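Local coordinates for protein acetyltransferase, GNAT family (Enterococcus faecalis, PDB 1U6M) that probably transfers an acyl group, most likely acetyl from acetyl-CoA, to an acceptor substrate, at residues Glu105-Pro110 and Gly150-Phe155. Residues are numbered along the deposited sequence; the frame is centred on the assembly and turned at random.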
ATOM      1  N   GLU A 105      -2.135  -3.291 -12.696  1.00 53.04           N
ATOM      2  CA  GLU A 105      -1.818  -1.874 -12.402  1.00 57.97           C
ATOM      3  C   GLU A 105      -2.880  -0.935 -13.016  1.00 61.19           C
ATOM      4  O   GLU A 105      -2.561   0.006 -13.766  1.00 61.00           O
ATOM      5  CB  GLU A 105      -0.385  -1.502 -12.884  1.00 57.76           C
ATOM      6  CG  GLU A 105       0.804  -2.173 -12.143  1.00 57.54           C
ATOM      7  CD  GLU A 105       2.170  -1.940 -12.840  1.00 57.93           C
ATOM      8  OE1 GLU A 105       2.178  -1.806 -14.096  1.00 56.19           O
ATOM      9  OE2 GLU A 105       3.236  -1.895 -12.144  1.00 56.30           O
ATOM     10  N   GLU A 106      -4.146  -1.206 -12.699  1.00 64.00           N
ATOM     11  CA  GLU A 106      -5.235  -0.455 -13.322  1.00 66.63           C
ATOM     12  C   GLU A 106      -6.247   0.159 -12.324  1.00 62.14           C
ATOM     13  O   GLU A 106      -7.457   0.172 -12.578  1.00 62.86           O
ATOM     14  CB  GLU A 106      -5.917  -1.329 -14.387  1.00 67.93           C
ATOM     15  CG  GLU A 106      -5.029  -1.586 -15.649  1.00 71.85           C
ATOM     16  CD  GLU A 106      -5.467  -2.812 -16.472  1.00 72.16           C
ATOM     17  OE1 GLU A 106      -6.305  -3.616 -16.001  1.00 74.38           O
ATOM     18  OE2 GLU A 106      -4.952  -2.971 -17.600  1.00 77.85           O
ATOM     19  N   GLU A 107      -5.746   0.702 -11.215  1.00 55.54           N
ATOM     20  CA  GLU A 107      -6.629   1.025 -10.117  1.00 49.04           C
ATOM     21  C   GLU A 107      -6.751   2.518  -9.750  1.00 45.10           C
ATOM     22  O   GLU A 107      -7.630   2.899  -8.995  1.00 43.05           O
ATOM     23  CB  GLU A 107      -6.316   0.129  -8.911  1.00 49.01           C
ATOM     24  CG  GLU A 107      -4.896   0.130  -8.412  1.00 47.83           C
ATOM     25  CD  GLU A 107      -4.623  -1.017  -7.434  1.00 48.25           C
ATOM     26  OE1 GLU A 107      -3.830  -0.895  -6.476  1.00 47.62           O
ATOM     27  OE2 GLU A 107      -5.207  -2.077  -7.637  1.00 49.96           O
ATOM     28  N   THR A 108      -5.882   3.349 -10.316  1.00 41.49           N
ATOM     29  CA  THR A 108      -5.865   4.780 -10.024  1.00 39.29           C
ATOM     30  C   THR A 108      -6.646   5.622 -11.032  1.00 37.80           C
ATOM     31  O   THR A 108      -6.914   5.156 -12.128  1.00 37.18           O
ATOM     32  CB  THR A 108      -4.426   5.347  -9.869  1.00 38.85           C
ATOM     33  OG1 THR A 108      -3.821   5.517 -11.168  1.00 40.15           O
ATOM     34  CG2 THR A 108      -3.575   4.448  -8.999  1.00 35.38           C
ATOM     35  N   LEU A 109      -7.016   6.839 -10.627  1.00 36.66           N
ATOM     36  CA  LEU A 109      -7.485   7.895 -11.533  1.00 37.19           C
ATOM     37  C   LEU A 109      -6.436   9.024 -11.671  1.00 38.17           C
ATOM     38  O   LEU A 109      -5.663   9.268 -10.734  1.00 37.79           O
ATOM     39  CB  LEU A 109      -8.794   8.508 -11.046  1.00 37.04           C
ATOM     40  CG  LEU A 109     -10.080   7.685 -11.062  1.00 37.63           C
ATOM     41  CD1 LEU A 109     -11.250   8.621 -10.871  1.00 37.23           C
ATOM     42  CD2 LEU A 109     -10.250   6.839 -12.356  1.00 39.70           C
ATOM     43  N   PRO A 110      -6.396   9.720 -12.848  1.00 39.68           N
ATOM     44  CA  PRO A 110      -5.413  10.821 -13.027  1.00 39.96           C
ATOM     45  C   PRO A 110      -5.494  11.881 -11.919  1.00 40.96           C
ATOM     46  O   PRO A 110      -6.567  12.134 -11.412  1.00 40.99           O
ATOM     47  CB  PRO A 110      -5.827  11.441 -14.389  1.00 39.49           C
ATOM     48  CG  PRO A 110      -6.561  10.376 -15.108  1.00 40.11           C
ATOM     49  CD  PRO A 110      -7.239   9.515 -14.061  1.00 39.13           C
ATOM     50  N   GLY A 150      -7.123   9.519  -3.333  1.00 22.60           N
ATOM     51  CA  GLY A 150      -8.136   8.551  -3.800  1.00 20.22           C
ATOM     52  C   GLY A 150      -7.900   7.128  -3.348  1.00 19.50           C
ATOM     53  O   GLY A 150      -6.820   6.822  -2.874  1.00 18.92           O
ATOM     54  N   LEU A 151      -8.905   6.258  -3.473  1.00 19.62           N
ATOM     55  CA  LEU A 151      -8.795   4.881  -2.963  1.00 20.90           C
ATOM     56  C   LEU A 151      -9.835   3.990  -3.625  1.00 22.08           C
ATOM     57  O   LEU A 151     -10.813   4.501  -4.230  1.00 22.52           O
ATOM     58  CB  LEU A 151      -8.908   4.816  -1.399  1.00 21.11           C
ATOM     59  CG  LEU A 151     -10.154   5.288  -0.619  1.00 21.74           C
ATOM     60  CD1 LEU A 151     -11.313   4.310  -0.790  1.00 22.80           C
ATOM     61  CD2 LEU A 151      -9.859   5.484   0.828  1.00 20.96           C
ATOM     62  N   ASN A 152      -9.647   2.673  -3.539  1.00 22.89           N
ATOM     63  CA  ASN A 152     -10.677   1.756  -4.002  1.00 24.68           C
ATOM     64  C   ASN A 152     -11.133   0.964  -2.786  1.00 26.72           C
ATOM     65  O   ASN A 152     -10.281   0.545  -1.983  1.00 26.96           O
ATOM     66  CB  ASN A 152     -10.147   0.754  -5.033  1.00 24.83           C
ATOM     67  CG  ASN A 152      -9.732   1.406  -6.328  1.00 24.79           C
ATOM     68  OD1 ASN A 152     -10.497   2.084  -6.953  1.00 25.48           O
ATOM     69  ND2 ASN A 152      -8.494   1.220  -6.706  1.00 26.47           N
ATOM     70  N   VAL A 153     -12.452   0.785  -2.648  1.00 28.17           N
ATOM     71  CA  VAL A 153     -13.047  -0.097  -1.621  1.00 30.24           C
ATOM     72  C   VAL A 153     -13.903  -1.135  -2.325  1.00 32.17           C
ATOM     73  O   VAL A 153     -14.809  -0.798  -3.086  1.00 30.32           O
ATOM     74  CB  VAL A 153     -14.133   0.570  -0.668  1.00 28.69           C
ATOM     75  CG1 VAL A 153     -13.958   0.091   0.716  1.00 26.94           C
ATOM     76  CG2 VAL A 153     -14.153   2.004  -0.723  1.00 29.70           C
ATOM     77  N   ASP A 154     -13.660  -2.387  -1.982  1.00 36.90           N
ATOM     78  CA  ASP A 154     -14.485  -3.489  -2.448  1.00 42.31           C
ATOM     79  C   ASP A 154     -15.945  -3.272  -2.085  1.00 45.39           C
ATOM     80  O   ASP A 154     -16.263  -2.904  -0.929  1.00 45.51           O
ATOM     81  CB  ASP A 154     -13.958  -4.784  -1.839  1.00 43.28           C
ATOM     82  CG  ASP A 154     -14.282  -6.003  -2.695  1.00 47.42           C
ATOM     83  OD1 ASP A 154     -15.495  -6.222  -3.047  1.00 50.91           O
ATOM     84  OD2 ASP A 154     -13.305  -6.723  -3.021  1.00 50.17           O
ATOM     85  N   PHE A 155     -16.813  -3.459  -3.085  1.00 49.93           N
ATOM     86  CA  PHE A 155     -18.292  -3.475  -2.946  1.00 54.30           C
ATOM     87  C   PHE A 155     -18.810  -4.264  -1.752  1.00 54.25           C
ATOM     88  O   PHE A 155     -19.845  -3.946  -1.195  1.00 53.93           O
ATOM     89  CB  PHE A 155     -18.924  -4.096  -4.201  1.00 57.90           C
ATOM     90  CG  PHE A 155     -19.227  -3.109  -5.303  1.00 62.59           C
ATOM     91  CD1 PHE A 155     -20.047  -3.487  -6.368  1.00 66.05           C
ATOM     92  CD2 PHE A 155     -18.706  -1.816  -5.281  1.00 66.01           C
ATOM     93  CE1 PHE A 155     -20.332  -2.594  -7.409  1.00 70.33           C
ATOM     94  CE2 PHE A 155     -18.984  -0.911  -6.314  1.00 69.98           C
ATOM     95  CZ  PHE A 155     -19.804  -1.300  -7.379  1.00 66.53           C
TER
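Asn-152 reaches off its strand to give a hydrogen bond to the backbone carbonyl of Glu-107, and this single bond carries a small surface contact of about 80 Å². ND2 of Asn-152 lies 3.0 Å from O of Glu-107, and the N-H points almost straight at the acceptor, at 166°. The carbonyl oxygen sits close to the amide plane, where an N-H of the NH2 group is directed; seen from the acceptor, ND2 is tilted 30° from the carbonyl plane. Asparagine suits the place because its short side chain ends in a neutral NH2 donor that can meet a backbone carbonyl of the loop. With CG beside the backbone N and opposite the carbonyl carbon (chi1 -66°), the amide is carried out toward the loop.

The remaining contact is van der Waals. CB of Glu-107 packs 3.3 Å from ND2 of Asn-152, and CG follows at 4.1 Å. Beyond CG the extended glutamate chain leaves the carboxylate oxygens beyond hydrogen-bonding distance of ND2, with the carboxylate plane turned steeply against the amide. The direct touching is thus done by the carbonyl and the root of the side chain.

Elsewhere the loop is held by Glu-80, which accepts hydrogen bonds from Glu-107 N and Thr-108 OG1, while ND2 of Asn-152 also makes a weak hydrogen bond to Tyr-114 OH. The contact ties the loop between helix 85-93 and strand 112-120 to strand 148-154. These two strands are the parallel pair of the GNAT fold, joined here through Gly-150 to Trp-113 and Leu-115; as in other GNAT enzymes, they probably splay apart farther along to open the V-shaped cleft for acyl-CoA. Strand 180-188 is the antiparallel neighbour of 148-154 on the other side.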